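PDB 3S2R: CDGSH iron-sulfur domain-containing protein NEET from Arabidopsis thaliana, which acts as an iron-sulfur transfer protein, a homodimer with one [2Fe-2S] cluster per subunit, and takes part in iron metabolism, reactive oxygen homeostasis, plant development and senescence. Local coordinates for residues B[44-49]-B[57-62]; B[48-53]-B[76-81]. The protein carries 1 engineered substitution. One frame throughout, in Å; residues are numbered along the deposited sequence.

Overall arrangement
Both interactions converge on the [2Fe-2S] cluster of one subunit of this CDGSH-type homodimer, and their centres lie about 5 Å apart. They share Tyr48 and Cys49, where strand 45-48 runs out into the cluster-binding loop. Interaction 1 sets that strand end against the 57-62 loop, bringing Cys49 to one iron and Cys60 to the other. Interaction 2 pairs the same strand end with strand 78-81 and adds Cys51 to the first iron. The two also meet directly: Thr46 N lies 2.9 Å from Leu80 O, a probable hydrogen bond, and Cys60 CB lies 3.8 Å from Pro77 CB beside the cluster. Each contact also reaches the second subunit.

Interaction 1 of 2, residues B[44-49]-B[57-62]; sequences NITPYC and FPLCDG. With FES (Fe2/s2 (inorganic) cluster), chain D.
Phe57 turns the edge of its ring to Cys49, whose SG lies 3.6 Å from CD2 near the ring plane, a sulfur-aromatic contact; with CG anti to the backbone N, the ring reaches back to the thiolate ligand. Pro58, which follows a cis peptide bond, offers its carbonyl to the strand end: Cys49 N donates to Pro58 O at 2.8 Å, tilted from the carbonyl plane. A water donates to Pro58 O and also to Cys49 O, so the Pro58 carbonyl accepts two bonds. Leu59 forms a single beta bridge with Tyr48 and sends one branch over the phenol: its CD2 sits 3.9 Å from the ring centroid of Tyr48, 19° off the normal, a CH-pi contact. The same methyl touches Thr46 CG2. Cys60 N then donates almost straight to Pro47 O (3.0 Å), coming from above the carbonyl plane. Beyond this bond Cys60 SG binds the iron FE2, while Cys49 SG binds the iron FE1, each at 2.3 Å. Both sulfurs stand anti to their backbone N (chi1 172° for Cys60, -176° for Cys49), which carries them on to the cluster. Gly62 N donates a long bond to Cys60 SG (3.6 Å), probably moderating the charge on that sulfur. Cys51 and the engineered Cys64 complete the ligand set. Residues 57-62 form the last part of the loop between strand 45-48 and helix 63-71, with strand 78-81 hydrogen-bonded to strand 45-48 and strand 32-37 touching Tyr48, Phe57 and Pro58.

Interaction 2 of 2, residues B[48-53]-B[76-81]; sequences YCRCWR and GPLLLK. With FES (Fe2/s2 (inorganic) cluster), chain D.
An antiparallel hydrogen-bonded pair, Tyr48 with Leu78, joins strand 45-48 to strand 78-81 beside the [2Fe-2S] cluster: Tyr48 N donates to Leu78 O at 2.8 Å and Leu78 N returns a bond to Tyr48 O at 2.9 Å. Farther along the strand, Leu80 crosses the phenol at about a right angle and brings CD1 to within 3.5 Å of Tyr48 CE2. On the cluster side, Arg50 takes hold of one carbonyl with two nitrogens. Its NE donates to Gly76 O at 2.9 Å and its NH2 adds a longer, more bent bond at 3.3 Å, the oxygen lying in the guanidinium plane. A bend at chi3 (-67°) swings the guanidinium back alongside the 76-78 backbone, with Pro77 O and Leu78 N over one face. NH1 makes a salt bridge with Asp34 of the second subunit, so the buried group is held from both chains. A leucine in place of Arg50 would probably leave Gly76 O without these two donors and take a charged partner from Asp34 of the second subunit. The cluster lies close by: Cys51 SG binds the iron FE1 at 2.3 Å, and Cys51 N donates to Cys49 SG at 3.3 Å. The 48-53 loop leads from strand 45-48 toward helix 63-71, while strand 78-81 continues the sheet into the second subunit through a parallel ladder.

Interaction 1 of 2, residues B[44-49]-B[57-62]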
loop_
_atom_site.group_PDB
_atom_site.type_symbol
_atom_site.label_atom_id
_atom_site.label_comp_id
_atom_site.label_asym_id
_atom_site.label_seq_id
_atom_site.Cartn_x
_atom_site.Cartn_y
_atom_site.Cartn_z
ATOM N N ASN B 44 10.545 -14.706 10.058
ATOM C CA ASN B 44 11.665 -13.995 9.488
ATOM C C ASN B 44 11.251 -13.026 8.390
ATOM O O ASN B 44 11.817 -11.935 8.277
ATOM C CB ASN B 44 12.739 -14.959 8.963
ATOM C CG ASN B 44 13.925 -14.248 8.453
ATOM O OD1 ASN B 44 14.535 -13.450 9.191
ATOM N ND2 ASN B 44 14.223 -14.439 7.181
ATOM N N ILE B 45 10.249 -13.404 7.568
ATOM C CA ILE B 45 9.745 -12.577 6.487
ATOM C C ILE B 45 8.234 -12.433 6.638
ATOM O O ILE B 45 7.522 -13.424 6.762
ATOM C CB ILE B 45 10.096 -13.150 5.096
ATOM C CG1 ILE B 45 11.608 -13.385 4.984
ATOM C CG2 ILE B 45 9.589 -12.169 4.039
ATOM C CD1 ILE B 45 12.025 -13.974 3.628
ATOM N N THR B 46 7.761 -11.200 6.624
ATOM C CA THR B 46 6.328 -10.921 6.770
ATOM C C THR B 46 5.943 -9.961 5.653
ATOM O O THR B 46 6.452 -8.817 5.634
ATOM C CB THR B 46 5.986 -10.314 8.125
ATOM O OG1 THR B 46 6.545 -11.158 9.151
ATOM C CG2 THR B 46 4.456 -10.244 8.309
ATOM N N PRO B 47 5.058 -10.369 4.704
ATOM C CA PRO B 47 4.707 -9.498 3.599
ATOM C C PRO B 47 3.519 -8.596 3.926
ATOM O O PRO B 47 2.473 -9.074 4.408
ATOM C CB PRO B 47 4.347 -10.489 2.490
ATOM C CG PRO B 47 3.746 -11.673 3.213
ATOM C CD PRO B 47 4.517 -11.745 4.512
ATOM N N TYR B 48 3.689 -7.299 3.637
ATOM C CA TYR B 48 2.702 -6.275 3.873
ATOM C C TYR B 48 2.135 -5.790 2.545
ATOM O O TYR B 48 2.843 -5.567 1.573
ATOM C CB TYR B 48 3.281 -5.129 4.701
ATOM C CG TYR B 48 3.243 -5.429 6.164
ATOM C CD1 TYR B 48 2.281 -4.849 6.999
ATOM C CD2 TYR B 48 4.112 -6.346 6.738
ATOM C CE1 TYR B 48 2.203 -5.187 8.356
ATOM C CE2 TYR B 48 4.043 -6.655 8.091
ATOM C CZ TYR B 48 3.075 -6.084 8.888
ATOM O OH TYR B 48 2.962 -6.413 10.222
ATOM N N CYS B 49 0.824 -5.588 2.531
ATOM C CA CYS B 49 0.079 -5.223 1.350
ATOM C C CYS B 49 0.297 -3.793 0.907
ATOM O O CYS B 49 0.240 -2.838 1.696
ATOM C CB CYS B 49 -1.436 -5.458 1.629
ATOM S SG CYS B 49 -2.501 -5.153 0.176
ATOM N N PHE B 57 -5.558 -7.282 5.057
ATOM C CA PHE B 57 -4.898 -5.984 5.086
ATOM C C PHE B 57 -4.722 -5.553 6.561
ATOM O O PHE B 57 -5.665 -5.646 7.342
ATOM C CB PHE B 57 -5.736 -4.956 4.321
ATOM C CG PHE B 57 -5.006 -3.675 4.079
ATOM C CD1 PHE B 57 -5.072 -2.622 5.002
ATOM C CD2 PHE B 57 -4.275 -3.509 2.908
ATOM C CE1 PHE B 57 -4.376 -1.450 4.793
ATOM C CE2 PHE B 57 -3.541 -2.344 2.699
ATOM C CZ PHE B 57 -3.601 -1.304 3.615
ATOM N N PRO B 58 -3.526 -5.066 6.963
ATOM C CA PRO B 58 -2.387 -4.619 6.166
ATOM C C PRO B 58 -1.424 -5.692 5.656
ATOM O O PRO B 58 -0.436 -5.347 5.035
ATOM C CB PRO B 58 -1.680 -3.636 7.115
ATOM C CG PRO B 58 -1.926 -4.194 8.457
ATOM C CD PRO B 58 -3.367 -4.667 8.377
ATOM N N LEU B 59 -1.696 -6.967 5.906
ATOM C CA LEU B 59 -0.853 -8.057 5.400
ATOM C C LEU B 59 -1.225 -8.390 3.981
ATOM O O LEU B 59 -2.377 -8.134 3.556
ATOM C CB LEU B 59 -1.030 -9.293 6.266
ATOM C CG LEU B 59 -0.652 -9.121 7.730
ATOM C CD1 LEU B 59 -1.086 -10.364 8.499
ATOM C CD2 LEU B 59 0.848 -8.826 7.928
ATOM N N CYS B 60 -0.260 -8.921 3.226
ATOM C CA CYS B 60 -0.487 -9.419 1.866
ATOM C C CYS B 60 -1.025 -10.833 1.893
ATOM O O CYS B 60 -0.432 -11.697 2.537
ATOM C CB CYS B 60 0.862 -9.386 1.137
ATOM S SG CYS B 60 0.861 -10.169 -0.495
ATOM N N ASP B 61 -2.145 -11.049 1.208
ATOM C CA ASP B 61 -2.741 -12.398 1.098
ATOM C C ASP B 61 -2.688 -12.920 -0.322
ATOM O O ASP B 61 -3.316 -13.943 -0.596
ATOM C CB ASP B 61 -4.177 -12.428 1.672
ATOM C CG ASP B 61 -5.192 -11.725 0.794
ATOM O OD1 ASP B 61 -4.800 -11.088 -0.217
ATOM O OD2 ASP B 61 -6.388 -11.856 1.145
ATOM N N GLY B 62 -1.924 -12.261 -1.207
ATOM C CA GLY B 62 -1.852 -12.692 -2.597
ATOM C C GLY B 62 -2.941 -12.119 -3.487
ATOM O O GLY B 62 -2.983 -12.461 -4.677
HETATM FE FE1 FES D . -1.873 -6.553 -1.553
HETATM FE FE2 FES D . -0.266 -8.730 -1.889
HETATM S S1 FES D . -2.416 -8.655 -1.260
HETATM S S2 FES D . 0.302 -6.541 -2.043
HETATM O O HOH W 1 0.382 -2.707 4.404
#

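Interaction 2 of 2, residues B[48-53]-B[76-81]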
loop_
_atom_site.group_PDB
_atom_site.type_symbol
_atom_site.label_atom_id
_atom_site.label_comp_id
_atom_site.label_asym_id
_atom_site.label_seq_id
_atom_site.Cartn_x
_atom_site.Cartn_y
_atom_site.Cartn_z
ATOM N N TYR B 48 3.689 -7.299 3.637
ATOM C CA TYR B 48 2.702 -6.275 3.873
ATOM C C TYR B 48 2.135 -5.790 2.545
ATOM O O TYR B 48 2.843 -5.567 1.573
ATOM C CB TYR B 48 3.281 -5.129 4.701
ATOM C CG TYR B 48 3.243 -5.429 6.164
ATOM C CD1 TYR B 48 2.281 -4.849 6.999
ATOM C CD2 TYR B 48 4.112 -6.346 6.738
ATOM C CE1 TYR B 48 2.203 -5.187 8.356
ATOM C CE2 TYR B 48 4.043 -6.655 8.091
ATOM C CZ TYR B 48 3.075 -6.084 8.888
ATOM O OH TYR B 48 2.962 -6.413 10.222
ATOM N N CYS B 49 0.824 -5.588 2.531
ATOM C CA CYS B 49 0.079 -5.223 1.350
ATOM C C CYS B 49 0.297 -3.793 0.907
ATOM O O CYS B 49 0.240 -2.838 1.696
ATOM C CB CYS B 49 -1.436 -5.458 1.629
ATOM S SG CYS B 49 -2.501 -5.153 0.176
ATOM N N ARG B 50 0.527 -3.646 -0.389
ATOM C CA ARG B 50 0.583 -2.324 -1.034
ATOM C C ARG B 50 -0.464 -2.175 -2.129
ATOM O O ARG B 50 -0.394 -1.237 -2.917
ATOM C CB ARG B 50 1.979 -2.065 -1.566
ATOM C CG ARG B 50 3.052 -2.113 -0.437
ATOM C CD ARG B 50 4.400 -1.611 -0.886
ATOM N NE ARG B 50 5.000 -2.501 -1.893
ATOM C CZ ARG B 50 6.228 -2.355 -2.365
ATOM N NH1 ARG B 50 7.048 -1.432 -1.871
ATOM N NH2 ARG B 50 6.670 -3.167 -3.325
ATOM N N CYS B 51 -1.451 -3.081 -2.153
ATOM C CA CYS B 51 -2.442 -3.061 -3.219
ATOM C C CYS B 51 -3.831 -2.728 -2.761
ATOM O O CYS B 51 -4.700 -2.518 -3.610
ATOM C CB CYS B 51 -2.450 -4.385 -4.003
ATOM S SG CYS B 51 -3.260 -5.767 -3.197
ATOM N N TRP B 52 -4.079 -2.657 -1.459
ATOM C CA TRP B 52 -5.401 -2.287 -0.960
ATOM C C TRP B 52 -6.472 -3.275 -1.386
ATOM O O TRP B 52 -7.641 -2.893 -1.525
ATOM C CB TRP B 52 -5.771 -0.847 -1.338
ATOM C CG TRP B 52 -4.726 0.083 -0.780
ATOM C CD1 TRP B 52 -3.567 0.415 -1.385
ATOM C CD2 TRP B 52 -4.735 0.733 0.507
ATOM N NE1 TRP B 52 -2.827 1.256 -0.558
ATOM C CE2 TRP B 52 -3.509 1.444 0.609
ATOM C CE3 TRP B 52 -5.643 0.804 1.576
ATOM C CZ2 TRP B 52 -3.197 2.217 1.727
ATOM C CZ3 TRP B 52 -5.314 1.579 2.690
ATOM C CH2 TRP B 52 -4.090 2.259 2.760
ATOM N N ARG B 53 -6.097 -4.533 -1.583
ATOM C CA ARG B 53 -7.084 -5.588 -1.942
ATOM C C ARG B 53 -7.037 -6.768 -0.991
ATOM O O ARG B 53 -7.896 -7.637 -1.043
ATOM C CB ARG B 53 -6.906 -6.083 -3.389
ATOM C CG ARG B 53 -6.992 -5.026 -4.493
ATOM C CD ARG B 53 -8.361 -4.334 -4.567
ATOM N NE ARG B 53 -8.424 -3.359 -5.651
ATOM C CZ ARG B 53 -8.135 -2.072 -5.493
ATOM N NH1 ARG B 53 -7.753 -1.629 -4.286
ATOM N NH2 ARG B 53 -8.206 -1.239 -6.531
ATOM N N GLY B 76 2.973 -5.213 -5.825
ATOM C CA GLY B 76 3.320 -6.318 -4.967
ATOM C C GLY B 76 3.693 -5.840 -3.589
ATOM O O GLY B 76 3.742 -4.632 -3.339
ATOM N N PRO B 77 3.963 -6.771 -2.678
ATOM C CA PRO B 77 4.068 -6.426 -1.277
ATOM C C PRO B 77 5.463 -5.914 -0.862
ATOM O O PRO B 77 6.456 -5.986 -1.616
ATOM C CB PRO B 77 3.842 -7.787 -0.573
ATOM C CG PRO B 77 4.290 -8.808 -1.570
ATOM C CD PRO B 77 3.812 -8.242 -2.855
ATOM N N LEU B 78 5.493 -5.367 0.328
ATOM C CA LEU B 78 6.725 -4.992 1.060
ATOM C C LEU B 78 7.087 -6.116 2.012
ATOM O O LEU B 78 6.260 -6.526 2.821
ATOM C CB LEU B 78 6.454 -3.692 1.803
ATOM C CG LEU B 78 7.679 -3.138 2.549
ATOM C CD1 LEU B 78 8.714 -2.586 1.550
ATOM C CD2 LEU B 78 7.225 -1.996 3.473
ATOM N N LEU B 79 8.312 -6.636 1.921
ATOM C CA LEU B 79 8.730 -7.762 2.734
ATOM C C LEU B 79 9.514 -7.254 3.917
ATOM O O LEU B 79 10.596 -6.697 3.732
ATOM C CB LEU B 79 9.625 -8.751 1.938
ATOM C CG LEU B 79 9.011 -9.236 0.623
ATOM C CD1 LEU B 79 9.928 -10.270 -0.026
ATOM C CD2 LEU B 79 7.612 -9.853 0.816
ATOM N N LEU B 80 8.986 -7.409 5.119
ATOM C CA LEU B 80 9.706 -7.031 6.321
ATOM C C LEU B 80 10.495 -8.216 6.823
ATOM O O LEU B 80 9.898 -9.285 7.074
ATOM C CB LEU B 80 8.765 -6.493 7.420
ATOM C CG LEU B 80 7.844 -5.330 7.012
ATOM C CD1 LEU B 80 7.091 -4.856 8.221
ATOM C CD2 LEU B 80 8.643 -4.182 6.354
ATOM N N LYS B 81 11.811 -8.041 6.964
ATOM C CA LYS B 81 12.697 -9.132 7.271
ATOM C C LYS B 81 13.437 -8.886 8.564
ATOM O O LYS B 81 13.928 -7.792 8.821
ATOM C CB LYS B 81 13.713 -9.316 6.139
ATOM C CG LYS B 81 13.126 -9.564 4.802
ATOM C CD LYS B 81 14.161 -9.928 3.769
ATOM C CE LYS B 81 13.504 -10.301 2.429
ATOM N NZ LYS B 81 14.549 -10.625 1.448
HETATM FE FE1 FES D . -1.873 -6.553 -1.553
HETATM FE FE2 FES D . -0.266 -8.730 -1.889
HETATM S S1 FES D . -2.416 -8.655 -1.260
HETATM S S2 FES D . 0.302 -6.541 -2.043
#